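Long-range contacts in uncharacterized protein AsqI (Emericella nidulans, PDB 5YY3), which catalyses the zinc-dependent conversion of 4'-methoxycyclopenin into 4'-methoxyviridicatin, with loss of methyl isocyanate, in aspoquinolone mycotoxin biosynthesis: residues A[410-415]-A[612-617]; A[489-494]-A[575-580]. All coordinates share one frame; numbering follows the deposited sequence.

Interaction 1: A[410-415]-A[612-617]; sequences RYPQDI and QLTEDS
The carboxamide of Q612 meets D414 and I415 with both of its polar ends, and these two hydrogen bonds are the polar part of the contact. Q612 NE2 donates to D414 OD1 at 2.9 Å. The acceptor lies within 6° of the amide plane, yet the amide approaches from above the carboxylate, whose plane is turned 52° from its own. D414 OD1 also bonds to T416 OG1, so D414 is tied back to its own loop as well as to helix 611-614. At the oxygen end of the amide, I415 N donates to Q612 OE1 at 3.0 Å, arriving tilted out of the carbonyl plane. Gripped at oxygen and nitrogen alike, the amide has its rotation about the CG-CD bond fixed. A bend at the second torsion of Q612 (chi2 74°) folds the amide over to the loop.

Van der Waals contacts accompany these bonds. I415 CG2 lies 3.3 Å from Q612 OE1 and 3.5 Å from Q612 CD, its side chain crossing that of Q612 at roughly a right angle. Nearer the start of the loop, the ring of P412 rests against both the hydroxyl and the methyl of T614, with P412 CG 3.7 Å from T614 OG1 and 4.0 Å from T614 CG2.

The two segments bury 212 Å² in all, a modest, partly buried contact. Segment 410-415 leaves helix 391-410 and runs on toward strand 422-431, while Q612 and T614 belong to the short helix 611-614. Q413, between P412 and D414, is bonded through its backbone to A609 and T611 and through NE2 to N607; helix 623-626 packs on Q612 and L613.

Interaction 2: A[489-494]-A[575-580]; sequences LTLRLF and AFCIAT
This is a regular antiparallel beta pairing, buried in the Ig-like part of the chain, between the neighbouring strands 487-497 and 571-580. The short strand axes approach to 4.7 Å and their directions differ by 161°. Three hydrogen-bonded pairs, T490-T580, R492-I578 and F494-F576, each carry two backbone bonds, exemplified by F576 N to F494 O at 2.8 Å. Between them lie the non-hydrogen-bonded pairs L491-A579 and L493-C577, where CA-H...O contacts such as C577 CA to R492 O (3.3 Å) add to the ladder.

The face bearing R492 combines polar and aromatic groups. The R492 chain, extended from CG to NE, runs beside I578 and then crosses T580. Its NE donates to T580 OG1 at 3.0 Å with an N-H...O angle of 171°, the hydroxyl lying at the guanidinium edge, in its plane. T580 OG1 is turned between its backbone N and carbonyl carbon (chi1 59°), which presents it to that edge. Salt bridges to D598 through NH1 and D582 through NH2 hold the buried guanidinium, and D582 also bonds the hydroxyls of T490 and T580. Farther along, F494 CD1 reaches the edge of the F576 ring, 4.0 Å from F576 CD1, and F606 meets both rings edge-to-face.

The reverse face is apolar: L491 CD2 touches A579 CB at 3.9 Å and L491 CB touches C577 SG at 4.1 Å. W469 packs on L491, L493 and C577. This face packs on strands 461-475 and 422-431, the other mainly on loops and on I636, which fits the beta-sandwich of hemocyanin C-terminal, Ig-like domains.

Overall arrangement
Interaction 2 is core and interaction 1 lies nearer the surface: eleven of twelve touching residues are buried in interaction 2, two of six in interaction 1, and the area lost is 554 Å² against 212 Å². Their chemistry follows their place. Interaction 2 joins strands by a repeating backbone ladder, with a charged network on one face and apolar packing on the other, whereas interaction 1 rests mainly on one glutamine amide, with P412 packed on T614. Helix 611-614 is the next regular element after strand 571-580. The centres lie about 19 Å apart, but I415 O lies 4.3 Å from I578 CD1, a packing contact between the loop after helix 391-410 and the sheet.

Interaction 1: A[410-415]-A[612-617]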
ATOM      1  N   ARG A 410       5.450 -39.688  -6.323  1.00 29.81           N
ATOM      2  CA  ARG A 410       6.162 -40.972  -6.343  1.00 30.94           C
ATOM      3  C   ARG A 410       5.266 -42.178  -6.658  1.00 29.50           C
ATOM      4  O   ARG A 410       5.710 -43.128  -7.298  1.00 29.75           O
ATOM      5  CB  ARG A 410       6.872 -41.206  -5.001  1.00 30.86           C
ATOM      6  CG  ARG A 410       8.246 -40.567  -4.927  1.00 35.06           C
ATOM      7  CD  ARG A 410       9.291 -41.366  -5.687  1.00 36.33           C
ATOM      8  NE  ARG A 410       9.745 -42.508  -4.900  1.00 37.02           N
ATOM      9  CZ  ARG A 410       9.835 -43.746  -5.367  1.00 38.40           C
ATOM     10  NH1 ARG A 410       9.487 -44.009  -6.619  1.00 47.39           N
ATOM     11  NH2 ARG A 410      10.253 -44.725  -4.578  1.00 41.67           N
ATOM     12  N   TYR A 411       4.012 -42.140  -6.210  1.00 30.37           N
ATOM     13  CA  TYR A 411       3.082 -43.238  -6.446  1.00 27.97           C
ATOM     14  C   TYR A 411       1.801 -42.765  -7.113  1.00 26.95           C
ATOM     15  O   TYR A 411       0.762 -42.633  -6.455  1.00 28.70           O
ATOM     16  CB  TYR A 411       2.774 -43.958  -5.128  1.00 32.77           C
ATOM     17  CG  TYR A 411       4.037 -44.497  -4.486  1.00 34.24           C
ATOM     18  CD1 TYR A 411       4.649 -45.646  -4.972  1.00 32.76           C
ATOM     19  CD2 TYR A 411       4.641 -43.828  -3.431  1.00 31.42           C
ATOM     20  CE1 TYR A 411       5.827 -46.122  -4.408  1.00 34.03           C
ATOM     21  CE2 TYR A 411       5.815 -44.299  -2.861  1.00 30.68           C
ATOM     22  CZ  TYR A 411       6.399 -45.443  -3.356  1.00 32.85           C
ATOM     23  OH  TYR A 411       7.557 -45.905  -2.790  1.00 37.53           O
ATOM     24  N   PRO A 412       1.870 -42.520  -8.435  1.00 22.02           N
ATOM     25  CA  PRO A 412       0.748 -41.988  -9.214  1.00 25.59           C
ATOM     26  C   PRO A 412      -0.429 -42.961  -9.221  1.00 29.70           C
ATOM     27  O   PRO A 412      -0.277 -44.099  -8.785  1.00 25.72           O
ATOM     28  CB  PRO A 412       1.324 -41.826 -10.627  1.00 27.49           C
ATOM     29  CG  PRO A 412       2.794 -41.970 -10.496  1.00 29.59           C
ATOM     30  CD  PRO A 412       3.081 -42.722  -9.248  1.00 23.24           C
ATOM     31  N   GLN A 413      -1.593 -42.521  -9.689  1.00 29.46           N
ATOM     32  CA  GLN A 413      -2.748 -43.413  -9.774  1.00 28.52           C
ATOM     33  C   GLN A 413      -3.478 -43.181 -11.081  1.00 28.59           C
ATOM     34  O   GLN A 413      -3.492 -42.065 -11.609  1.00 30.73           O
ATOM     35  CB  GLN A 413      -3.699 -43.221  -8.583  1.00 26.50           C
ATOM     36  CG  GLN A 413      -4.246 -41.806  -8.415  1.00 27.92           C
ATOM     37  CD  GLN A 413      -5.029 -41.620  -7.122  1.00 30.01           C
ATOM     38  OE1 GLN A 413      -5.237 -42.566  -6.372  1.00 32.64           O
ATOM     39  NE2 GLN A 413      -5.435 -40.380  -6.842  1.00 28.76           N
ATOM     40  N   ASP A 414      -4.061 -44.254 -11.605  1.00 34.97           N
ATOM     41  CA  ASP A 414      -4.840 -44.230 -12.841  1.00 31.89           C
ATOM     42  C   ASP A 414      -6.175 -43.510 -12.621  1.00 28.75           C
ATOM     43  O   ASP A 414      -6.996 -43.955 -11.817  1.00 29.37           O
ATOM     44  CB  ASP A 414      -5.087 -45.661 -13.316  1.00 28.78           C
ATOM     45  CG  ASP A 414      -5.603 -45.727 -14.733  1.00 31.86           C
ATOM     46  OD1 ASP A 414      -6.320 -44.798 -15.164  1.00 32.19           O
ATOM     47  OD2 ASP A 414      -5.288 -46.718 -15.424  1.00 40.56           O
ATOM     48  N   ILE A 415      -6.412 -42.421 -13.346  1.00 25.59           N
ATOM     49  CA  ILE A 415      -7.606 -41.620 -13.108  1.00 31.03           C
ATOM     50  C   ILE A 415      -8.873 -42.341 -13.581  1.00 31.05           C
ATOM     51  O   ILE A 415      -9.985 -41.974 -13.183  1.00 31.35           O
ATOM     52  CB  ILE A 415      -7.512 -40.223 -13.799  1.00 30.66           C
ATOM     53  CG1 ILE A 415      -8.409 -39.221 -13.085  1.00 26.52           C
ATOM     54  CG2 ILE A 415      -7.908 -40.289 -15.267  1.00 35.03           C
ATOM     55  CD1 ILE A 415      -8.149 -39.139 -11.605  1.00 30.39           C
ATOM     56  N   GLN A 612      -1.938 -40.469 -16.029  1.00 28.23           N
ATOM     57  CA  GLN A 612      -2.163 -39.844 -17.332  1.00 29.22           C
ATOM     58  C   GLN A 612      -1.248 -38.629 -17.559  1.00 32.35           C
ATOM     59  O   GLN A 612      -0.952 -38.269 -18.699  1.00 33.97           O
ATOM     60  CB  GLN A 612      -3.630 -39.423 -17.475  1.00 26.99           C
ATOM     61  CG  GLN A 612      -4.620 -40.576 -17.769  1.00 30.64           C
ATOM     62  CD  GLN A 612      -4.891 -41.468 -16.558  1.00 29.74           C
ATOM     63  OE1 GLN A 612      -4.721 -41.051 -15.410  1.00 31.77           O
ATOM     64  NE2 GLN A 612      -5.335 -42.691 -16.812  1.00 34.37           N
ATOM     65  N   LEU A 613      -0.809 -38.005 -16.466  1.00 29.47           N
ATOM     66  CA  LEU A 613       0.101 -36.865 -16.542  1.00 30.02           C
ATOM     67  C   LEU A 613       1.568 -37.258 -16.313  1.00 29.80           C
ATOM     68  O   LEU A 613       2.446 -36.799 -17.045  1.00 30.88           O
ATOM     69  CB  LEU A 613      -0.313 -35.800 -15.540  1.00 27.75           C
ATOM     70  CG  LEU A 613      -1.707 -35.204 -15.731  1.00 27.71           C
ATOM     71  CD1 LEU A 613      -1.967 -34.146 -14.674  1.00 24.96           C
ATOM     72  CD2 LEU A 613      -1.820 -34.612 -17.109  1.00 24.08           C
ATOM     73  N   THR A 614       1.843 -38.110 -15.321  1.00 27.45           N
ATOM     74  CA  THR A 614       3.225 -38.518 -15.067  1.00 29.87           C
ATOM     75  C   THR A 614       3.812 -39.301 -16.239  1.00 34.67           C
ATOM     76  O   THR A 614       5.032 -39.290 -16.441  1.00 32.23           O
ATOM     77  CB  THR A 614       3.363 -39.366 -13.793  1.00 30.96           C
ATOM     78  OG1 THR A 614       2.509 -40.510 -13.888  1.00 34.81           O
ATOM     79  CG2 THR A 614       2.976 -38.548 -12.562  1.00 27.43           C
ATOM     80  N   GLU A 615       2.956 -39.957 -17.024  1.00 32.26           N
ATOM     81  CA  GLU A 615       3.431 -40.740 -18.164  1.00 39.26           C
ATOM     82  C   GLU A 615       3.224 -40.017 -19.501  1.00 35.51           C
ATOM     83  O   GLU A 615       3.584 -40.535 -20.555  1.00 36.40           O
ATOM     84  CB  GLU A 615       2.747 -42.121 -18.190  1.00 37.00           C
ATOM     85  CG  GLU A 615       3.131 -43.017 -16.999  1.00 39.80           C
ATOM     86  CD  GLU A 615       2.320 -44.314 -16.925  1.00 47.26           C
ATOM     87  OE1 GLU A 615       1.400 -44.501 -17.765  1.00 45.50           O
ATOM     88  OE2 GLU A 615       2.603 -45.135 -16.017  1.00 47.34           O
ATOM     89  N   ASP A 616       2.655 -38.817 -19.460  1.00 37.36           N
ATOM     90  CA  ASP A 616       2.516 -38.009 -20.672  1.00 36.99           C
ATOM     91  C   ASP A 616       3.873 -37.844 -21.340  1.00 38.23           C
ATOM     92  O   ASP A 616       4.872 -37.537 -20.680  1.00 36.91           O
ATOM     93  CB  ASP A 616       1.906 -36.643 -20.352  1.00 34.34           C
ATOM     94  CG  ASP A 616       1.788 -35.754 -21.579  1.00 37.39           C
ATOM     95  OD1 ASP A 616       1.467 -36.263 -22.682  1.00 32.63           O
ATOM     96  OD2 ASP A 616       2.041 -34.538 -21.440  1.00 31.92           O
ATOM     97  N   SER A 617       3.908 -38.090 -22.646  1.00 39.94           N
ATOM     98  CA  SER A 617       5.136 -37.972 -23.429  1.00 39.64           C
ATOM     99  C   SER A 617       5.051 -36.755 -24.352  1.00 39.11           C
ATOM    100  O   SER A 617       6.062 -36.285 -24.859  1.00 44.71           O
ATOM    101  CB  SER A 617       5.393 -39.249 -24.246  1.00 36.57           C
ATOM    102  OG  SER A 617       4.265 -39.605 -25.036  1.00 43.65           O
TER

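Interaction 2: A[489-494]-A[575-580]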
ATOM      1  N   LEU A 489     -23.305 -44.895  -7.476  1.00 36.68           N
ATOM      2  CA  LEU A 489     -22.006 -44.264  -7.708  1.00 34.77           C
ATOM      3  C   LEU A 489     -21.813 -43.110  -6.734  1.00 27.25           C
ATOM      4  O   LEU A 489     -22.736 -42.719  -6.034  1.00 27.93           O
ATOM      5  CB  LEU A 489     -21.901 -43.792  -9.159  1.00 27.53           C
ATOM      6  CG  LEU A 489     -23.033 -42.830  -9.493  1.00 31.39           C
ATOM      7  CD1 LEU A 489     -22.546 -41.390  -9.599  1.00 30.71           C
ATOM      8  CD2 LEU A 489     -23.793 -43.276 -10.737  1.00 34.31           C
ATOM      9  N   THR A 490     -20.600 -42.594  -6.675  1.00 26.05           N
ATOM     10  CA  THR A 490     -20.290 -41.493  -5.776  1.00 27.33           C
ATOM     11  C   THR A 490     -19.775 -40.300  -6.580  1.00 26.57           C
ATOM     12  O   THR A 490     -18.894 -40.447  -7.437  1.00 24.61           O
ATOM     13  CB  THR A 490     -19.249 -41.902  -4.709  1.00 28.16           C
ATOM     14  OG1 THR A 490     -19.792 -42.932  -3.879  1.00 35.63           O
ATOM     15  CG2 THR A 490     -18.856 -40.700  -3.823  1.00 28.33           C
ATOM     16  N   LEU A 491     -20.364 -39.132  -6.319  1.00 26.68           N
ATOM     17  CA  LEU A 491     -19.961 -37.883  -6.969  1.00 25.54           C
ATOM     18  C   LEU A 491     -19.007 -37.142  -6.046  1.00 27.38           C
ATOM     19  O   LEU A 491     -19.327 -36.906  -4.877  1.00 25.87           O
ATOM     20  CB  LEU A 491     -21.174 -37.008  -7.289  1.00 23.86           C
ATOM     21  CG  LEU A 491     -22.167 -37.528  -8.323  1.00 22.24           C
ATOM     22  CD1 LEU A 491     -23.280 -36.536  -8.485  1.00 22.03           C
ATOM     23  CD2 LEU A 491     -21.474 -37.774  -9.655  1.00 24.50           C
ATOM     24  N   ARG A 492     -17.838 -36.782  -6.570  1.00 23.19           N
ATOM     25  CA  ARG A 492     -16.832 -36.090  -5.779  1.00 24.85           C
ATOM     26  C   ARG A 492     -16.559 -34.700  -6.337  1.00 24.51           C
ATOM     27  O   ARG A 492     -16.070 -34.560  -7.465  1.00 24.97           O
ATOM     28  CB  ARG A 492     -15.538 -36.906  -5.734  1.00 26.80           C
ATOM     29  CG  ARG A 492     -15.750 -38.330  -5.292  1.00 24.03           C
ATOM     30  CD  ARG A 492     -14.501 -39.145  -5.486  1.00 27.02           C
ATOM     31  NE  ARG A 492     -14.702 -40.498  -5.000  1.00 29.83           N
ATOM     32  CZ  ARG A 492     -14.424 -40.894  -3.768  1.00 32.14           C
ATOM     33  NH1 ARG A 492     -13.909 -40.033  -2.901  1.00 29.02           N
ATOM     34  NH2 ARG A 492     -14.653 -42.149  -3.412  1.00 35.10           N
ATOM     35  N   LEU A 493     -16.867 -33.683  -5.541  1.00 18.00           N
ATOM     36  CA  LEU A 493     -16.752 -32.295  -5.983  1.00 22.01           C
ATOM     37  C   LEU A 493     -15.574 -31.546  -5.340  1.00 25.16           C
ATOM     38  O   LEU A 493     -15.433 -31.513  -4.108  1.00 24.21           O
ATOM     39  CB  LEU A 493     -18.048 -31.538  -5.683  1.00 19.91           C
ATOM     40  CG  LEU A 493     -18.008 -30.022  -5.895  1.00 21.26           C
ATOM     41  CD1 LEU A 493     -18.002 -29.664  -7.354  1.00 19.25           C
ATOM     42  CD2 LEU A 493     -19.149 -29.334  -5.172  1.00 23.67           C
ATOM     43  N   PHE A 494     -14.751 -30.944  -6.199  1.00 21.80           N
ATOM     44  CA  PHE A 494     -13.624 -30.115  -5.803  1.00 19.65           C
ATOM     45  C   PHE A 494     -13.673 -28.761  -6.521  1.00 24.78           C
ATOM     46  O   PHE A 494     -14.206 -28.652  -7.640  1.00 23.31           O
ATOM     47  CB  PHE A 494     -12.296 -30.806  -6.131  1.00 21.57           C
ATOM     48  CG  PHE A 494     -11.994 -32.029  -5.292  1.00 23.78           C
ATOM     49  CD1 PHE A 494     -12.565 -33.260  -5.598  1.00 21.76           C
ATOM     50  CD2 PHE A 494     -11.084 -31.956  -4.236  1.00 21.89           C
ATOM     51  CE1 PHE A 494     -12.271 -34.393  -4.845  1.00 22.68           C
ATOM     52  CE2 PHE A 494     -10.774 -33.083  -3.478  1.00 26.05           C
ATOM     53  CZ  PHE A 494     -11.369 -34.310  -3.781  1.00 25.67           C
ATOM     54  N   ALA A 575     -14.776 -25.670 -10.992  1.00 25.61           N
ATOM     55  CA  ALA A 575     -15.402 -26.783 -10.292  1.00 21.57           C
ATOM     56  C   ALA A 575     -15.111 -28.067 -11.040  1.00 24.45           C
ATOM     57  O   ALA A 575     -15.107 -28.089 -12.262  1.00 27.71           O
ATOM     58  CB  ALA A 575     -16.888 -26.580 -10.157  1.00 21.03           C
ATOM     59  N   PHE A 576     -14.855 -29.128 -10.286  1.00 21.90           N
ATOM     60  CA  PHE A 576     -14.484 -30.420 -10.827  1.00 22.72           C
ATOM     61  C   PHE A 576     -15.367 -31.475 -10.177  1.00 24.23           C
ATOM     62  O   PHE A 576     -15.577 -31.451  -8.961  1.00 24.48           O
ATOM     63  CB  PHE A 576     -12.994 -30.694 -10.566  1.00 20.35           C
ATOM     64  CG  PHE A 576     -12.600 -32.143 -10.655  1.00 22.45           C
ATOM     65  CD1 PHE A 576     -12.708 -32.978  -9.549  1.00 24.19           C
ATOM     66  CD2 PHE A 576     -12.076 -32.662 -11.828  1.00 22.20           C
ATOM     67  CE1 PHE A 576     -12.325 -34.293  -9.615  1.00 20.15           C
ATOM     68  CE2 PHE A 576     -11.689 -33.991 -11.902  1.00 22.56           C
ATOM     69  CZ  PHE A 576     -11.815 -34.805 -10.800  1.00 25.57           C
ATOM     70  N   CYS A 577     -15.892 -32.387 -10.987  1.00 23.32           N
ATOM     71  CA  CYS A 577     -16.719 -33.454 -10.467  1.00 23.54           C
ATOM     72  C   CYS A 577     -16.326 -34.758 -11.144  1.00 24.93           C
ATOM     73  O   CYS A 577     -16.276 -34.857 -12.375  1.00 24.96           O
ATOM     74  CB  CYS A 577     -18.211 -33.162 -10.673  1.00 25.16           C
ATOM     75  SG  CYS A 577     -19.274 -34.320  -9.718  1.00 24.30           S
ATOM     76  N   ILE A 578     -16.012 -35.754 -10.332  1.00 26.43           N
ATOM     77  CA  ILE A 578     -15.709 -37.074 -10.856  1.00 24.75           C
ATOM     78  C   ILE A 578     -16.731 -38.074 -10.299  1.00 27.43           C
ATOM     79  O   ILE A 578     -17.173 -37.956  -9.149  1.00 25.54           O
ATOM     80  CB  ILE A 578     -14.244 -37.505 -10.516  1.00 25.99           C
ATOM     81  CG1 ILE A 578     -13.925 -38.890 -11.093  1.00 24.21           C
ATOM     82  CG2 ILE A 578     -13.976 -37.479  -9.019  1.00 26.83           C
ATOM     83  CD1 ILE A 578     -12.459 -39.276 -10.953  1.00 22.25           C
ATOM     84  N   ALA A 579     -17.146 -39.027 -11.128  1.00 26.82           N
ATOM     85  CA  ALA A 579     -18.020 -40.094 -10.650  1.00 24.40           C
ATOM     86  C   ALA A 579     -17.222 -41.380 -10.475  1.00 27.18           C
ATOM     87  O   ALA A 579     -16.610 -41.888 -11.420  1.00 23.84           O
ATOM     88  CB  ALA A 579     -19.201 -40.310 -11.613  1.00 20.61           C
ATOM     89  N   THR A 580     -17.206 -41.911  -9.262  1.00 25.41           N
ATOM     90  CA  THR A 580     -16.490 -43.154  -9.043  1.00 28.56           C
ATOM     91  C   THR A 580     -17.432 -44.296  -8.699  1.00 27.31           C
ATOM     92  O   THR A 580     -18.506 -44.092  -8.123  1.00 25.14           O
ATOM     93  CB  THR A 580     -15.417 -43.014  -7.920  1.00 26.63           C
ATOM     94  OG1 THR A 580     -16.033 -42.607  -6.690  1.00 24.53           O
ATOM     95  CG2 THR A 580     -14.366 -41.998  -8.319  1.00 25.08           C
TER